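PDB 4ONY: extracellular solute-binding protein family 5 from Brucella melitensis, which probably binds peptides or related solutes in the periplasm and delivers them to an ABC transporter for uptake. Local coordinates for residues S362-P367 / A546-L551; P367-E372 / F540-R545. One frame throughout, in Å; residues are numbered along the deposited sequence.

Interaction 1. Residues S362-P367 / A546-L551; sequences SSVGRP and ALDRVL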
# COMPACT_ATOMS: atom_id res chain seq x y z
N SER A 362 0.21 -14.39 3.93
CA SER A 362 0.05 -14.64 5.35
C SER A 362 0.40 -16.07 5.69
O SER A 362 -0.06 -17.02 5.02
CB SER A 362 -1.42 -14.42 5.76
OG SER A 362 -1.63 -14.82 7.11
N SER A 363 1.16 -16.26 6.78
CA SER A 363 1.50 -17.59 7.27
C SER A 363 0.45 -18.21 8.18
O SER A 363 0.53 -19.42 8.53
CB SER A 363 2.80 -17.53 8.06
OG SER A 363 2.63 -16.76 9.25
N VAL A 364 -0.52 -17.39 8.62
CA VAL A 364 -1.45 -17.81 9.68
C VAL A 364 -2.40 -18.93 9.21
O VAL A 364 -2.96 -18.86 8.14
CB VAL A 364 -2.22 -16.58 10.19
CG1 VAL A 364 -3.29 -16.97 11.21
CG2 VAL A 364 -1.23 -15.61 10.81
N GLY A 365 -2.52 -19.99 10.02
CA GLY A 365 -3.40 -21.11 9.69
C GLY A 365 -2.83 -22.01 8.59
O GLY A 365 -3.54 -22.82 8.00
N ARG A 366 -1.56 -21.84 8.28
CA ARG A 366 -0.86 -22.69 7.29
C ARG A 366 0.35 -23.34 7.95
O ARG A 366 1.25 -22.63 8.45
CB ARG A 366 -0.40 -21.83 6.13
CG ARG A 366 -1.51 -21.06 5.46
CD ARG A 366 -0.99 -20.23 4.33
NE ARG A 366 -2.09 -19.50 3.74
CZ ARG A 366 -2.90 -20.00 2.82
NH1 ARG A 366 -2.68 -21.22 2.29
NH2 ARG A 366 -3.90 -19.26 2.38
N PRO A 367 0.42 -24.68 7.94
CA PRO A 367 1.71 -25.27 8.33
C PRO A 367 2.86 -24.86 7.39
O PRO A 367 2.66 -24.62 6.20
CB PRO A 367 1.45 -26.77 8.24
CG PRO A 367 0.39 -26.90 7.19
CD PRO A 367 -0.47 -25.66 7.27
N ALA A 546 7.69 -17.26 5.66
CA ALA A 546 8.69 -17.54 6.67
C ALA A 546 9.05 -16.26 7.41
O ALA A 546 9.16 -16.29 8.64
CB ALA A 546 9.93 -18.18 6.04
N LEU A 547 9.17 -15.13 6.69
CA LEU A 547 9.39 -13.83 7.33
C LEU A 547 8.25 -13.54 8.30
O LEU A 547 8.47 -13.20 9.46
CB LEU A 547 9.55 -12.69 6.31
CG LEU A 547 9.77 -11.27 6.88
CD1 LEU A 547 10.96 -11.18 7.82
CD2 LEU A 547 9.97 -10.24 5.78
N ASP A 548 7.01 -13.73 7.83
CA ASP A 548 5.83 -13.51 8.66
C ASP A 548 5.93 -14.31 9.96
O ASP A 548 5.68 -13.78 11.06
CB ASP A 548 4.56 -13.86 7.86
CG ASP A 548 3.29 -13.38 8.53
OD1 ASP A 548 3.27 -12.24 9.00
OD2 ASP A 548 2.27 -14.11 8.50
N ARG A 549 6.34 -15.57 9.85
CA ARG A 549 6.39 -16.48 11.00
C ARG A 549 7.40 -15.98 12.03
O ARG A 549 7.14 -16.00 13.23
CB ARG A 549 6.74 -17.90 10.60
CG ARG A 549 5.68 -18.61 9.77
CD ARG A 549 6.03 -20.07 9.50
NE ARG A 549 5.31 -20.54 8.31
CZ ARG A 549 4.04 -20.95 8.30
NH1 ARG A 549 3.30 -21.04 9.41
NH2 ARG A 549 3.50 -21.22 7.13
N VAL A 550 8.53 -15.49 11.54
CA VAL A 550 9.55 -14.99 12.44
C VAL A 550 9.10 -13.71 13.17
O VAL A 550 9.37 -13.55 14.39
CB VAL A 550 10.88 -14.72 11.69
CG1 VAL A 550 11.89 -14.08 12.65
CG2 VAL A 550 11.43 -16.01 11.06
N LEU A 551 8.43 -12.82 12.43
CA LEU A 551 8.01 -11.57 12.96
C LEU A 551 6.89 -11.74 14.01
O LEU A 551 6.94 -11.13 15.09
CB LEU A 551 7.55 -10.63 11.84
CG LEU A 551 8.59 -10.14 10.86
CD1 LEU A 551 7.93 -9.35 9.72
CD2 LEU A 551 9.64 -9.25 11.54

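Interaction 2. Residues P367-E372 / F540-R545; sequences PADARE and FVSAVR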
# COMPACT_ATOMS: atom_id res chain seq x y z
N PRO A 367 0.42 -24.68 7.94
CA PRO A 367 1.71 -25.27 8.33
C PRO A 367 2.86 -24.86 7.39
O PRO A 367 2.66 -24.62 6.20
CB PRO A 367 1.45 -26.77 8.24
CG PRO A 367 0.39 -26.90 7.19
CD PRO A 367 -0.47 -25.66 7.27
N ALA A 368 4.04 -24.67 7.97
CA ALA A 368 5.22 -24.30 7.20
C ALA A 368 5.48 -25.37 6.09
O ALA A 368 5.48 -26.56 6.40
CB ALA A 368 6.42 -24.19 8.13
N ASP A 369 5.69 -24.95 4.84
CA ASP A 369 5.99 -25.89 3.75
C ASP A 369 7.47 -26.28 3.75
O ASP A 369 8.26 -25.81 4.62
CB ASP A 369 5.52 -25.31 2.39
CG ASP A 369 6.30 -24.07 1.95
OD1 ASP A 369 7.49 -23.97 2.28
OD2 ASP A 369 5.75 -23.24 1.21
N ALA A 370 7.87 -27.17 2.84
CA ALA A 370 9.22 -27.71 2.84
C ALA A 370 10.27 -26.64 2.63
O ALA A 370 11.32 -26.65 3.27
CB ALA A 370 9.38 -28.80 1.77
N ARG A 371 10.00 -25.69 1.75
CA ARG A 371 10.93 -24.59 1.54
C ARG A 371 11.09 -23.70 2.80
O ARG A 371 12.22 -23.33 3.15
CB ARG A 371 10.49 -23.76 0.31
CG ARG A 371 11.34 -22.54 0.02
CD ARG A 371 12.79 -22.91 -0.28
NE ARG A 371 13.57 -21.74 -0.67
CZ ARG A 371 14.89 -21.61 -0.53
NH1 ARG A 371 15.64 -22.57 0.01
NH2 ARG A 371 15.48 -20.46 -0.90
N GLU A 372 9.99 -23.33 3.45
CA GLU A 372 10.07 -22.55 4.70
C GLU A 372 10.90 -23.29 5.77
O GLU A 372 11.76 -22.68 6.42
CB GLU A 372 8.69 -22.29 5.29
CG GLU A 372 7.75 -21.42 4.44
CD GLU A 372 6.49 -21.07 5.24
OE1 GLU A 372 6.65 -20.24 6.18
OE2 GLU A 372 5.41 -21.71 5.02
N PHE A 540 8.87 -17.38 -3.62
CA PHE A 540 8.66 -16.08 -3.05
C PHE A 540 7.59 -16.16 -1.94
O PHE A 540 7.80 -15.61 -0.83
CB PHE A 540 8.26 -15.09 -4.14
CG PHE A 540 8.05 -13.68 -3.64
CD1 PHE A 540 9.13 -12.89 -3.28
CD2 PHE A 540 6.79 -13.15 -3.53
CE1 PHE A 540 8.97 -11.59 -2.83
CE2 PHE A 540 6.60 -11.82 -3.12
CZ PHE A 540 7.69 -11.05 -2.74
N VAL A 541 6.47 -16.78 -2.22
CA VAL A 541 5.43 -16.93 -1.24
C VAL A 541 5.96 -17.67 -0.00
O VAL A 541 5.65 -17.30 1.14
CB VAL A 541 4.20 -17.64 -1.82
CG1 VAL A 541 3.21 -18.01 -0.70
CG2 VAL A 541 3.49 -16.77 -2.87
N SER A 542 6.76 -18.69 -0.22
CA SER A 542 7.30 -19.43 0.88
C SER A 542 8.20 -18.54 1.74
O SER A 542 8.13 -18.55 2.97
CB SER A 542 8.07 -20.64 0.38
OG SER A 542 7.17 -21.59 -0.15
N ALA A 543 9.04 -17.75 1.08
CA ALA A 543 10.00 -16.92 1.82
C ALA A 543 9.29 -15.84 2.62
O ALA A 543 9.68 -15.52 3.74
CB ALA A 543 11.03 -16.31 0.87
N VAL A 544 8.24 -15.25 2.04
CA VAL A 544 7.51 -14.21 2.74
C VAL A 544 6.76 -14.78 3.94
O VAL A 544 6.72 -14.18 5.02
CB VAL A 544 6.55 -13.44 1.83
CG1 VAL A 544 5.79 -12.39 2.62
CG2 VAL A 544 7.31 -12.72 0.69
N ARG A 545 6.13 -15.92 3.74
CA ARG A 545 5.46 -16.58 4.86
C ARG A 545 6.47 -16.85 6.01
O ARG A 545 6.14 -16.67 7.20
CB ARG A 545 4.79 -17.86 4.41
CG ARG A 545 3.53 -17.60 3.57
CD ARG A 545 2.86 -18.93 3.21
NE ARG A 545 1.69 -18.73 2.38
CZ ARG A 545 1.16 -19.65 1.60
NH1 ARG A 545 1.60 -20.89 1.60
NH2 ARG A 545 0.11 -19.34 0.88
O HOH W 1 3.93 -22.16 2.95

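Interaction 1. Residues S362-P367 / A546-L551
The guanidinium of Arg549 carries CB of Ser363 over the centre of one face, 3.6 Å above its plane, while at its edge, near the plane, lies the carbonyl oxygen of Arg366. That oxygen is gripped end-on by two nitrogens: NH1 of Arg549 at 2.8 Å from Arg366 O and nearly in line with the carbonyl bond, and NH2 of Arg549 at 3.0 Å from the same O, reaching it from above the carbonyl plane. Neither bond is straight. Further partners of this group are Glu372, in a salt bridge with NE, and the carbonyl of Val387. The loop meets the helix through a type II beta turn from Ser363 to Arg366, overlapped at its start by an ST turn in which Val364 N donates to Ser362 OG. The carboxylate of Asp548 holds the start of the beta turn. Its OD2 takes Ser363 N on the anti side at 3.0 Å, almost straight at 170°, and Ser363 OG from above the carboxylate plane at 2.8 Å. With OG between the backbone N and the carbonyl carbon (chi1 66°), the serine bonds Asp548 through both donors; Ser354 OG also bonds OD2, and Phe355 N bonds OD1.

Interaction 2. Residues P367-E372 / F540-R545
Ser542 and Asp369 make the direct hydrogen bond of this contact: Ser542 OG donates to the syn lone pair of Asp369 OD2 at 2.6 Å. Ala538 O, one turn earlier in the same helix as Ser542, is a second acceptor close to this hydroxyl, so the single proton would have to be shared between them.

Asp369 is at the same time the N-cap of helix 370-376. Its CG stands between the backbone N and the carbonyl carbon (chi1 67°), which turns OD1 back to accept Glu372 N at 2.8 Å, an almost straight bond. In the reciprocal bond, Glu372 OE2 accepts from Asp369 N, which comes from above the carboxylate plane over 3.3 Å, and the pair forms a capping box. OD1 of Asp369 thus caps helix 370-376, while OD2 faces helix 537-553 and a bridging water.

This water links the charged groups. It donates to Glu372 OE2 at 2.6 Å and more weakly to Asp369 OD2, and accepts from NH1 of Arg545, lying in the plane of that guanidinium at its edge. The arginine therefore meets both acids through water, and its NH2 bonds the carbonyl of Gln360. The other oxygen of Glu372, OE1, is turned to Arg549.

Van der Waals packing completes the contact. CG of Arg371 lies 3.8 Å from Ser542 CB, CG of Glu372 sits 3.2 Å from Ser542 O, and OE1 of Glu372 is 3.5 Å from Arg545 CB, while the glutamate and arginine side chains pass at a slant.

The contact thus sets the first turn of helix 370-376 against helix 537-553, whose Ala543 and Val544 pack instead on helix 522-533.

In the fold
From the N terminus, the chain reaches both first segments in succession: the loop after strand 350-351 supplies 362-367, and the start of helix 370-376 follows in 367-372, with Pro367 common to both. About 170 residues later helix 537-553 returns, presenting 540-545 before 546-551. The order is thus reversed, and the loop closed by interaction 2 lies within that closed by interaction 1. Their centres are 8 Å apart, and the Arg549-Glu372 salt bridge joins them, while Arg366 packs on Arg545. Together they tie the loop 362-367 and helix 370-376 along consecutive turns of helix 537-553.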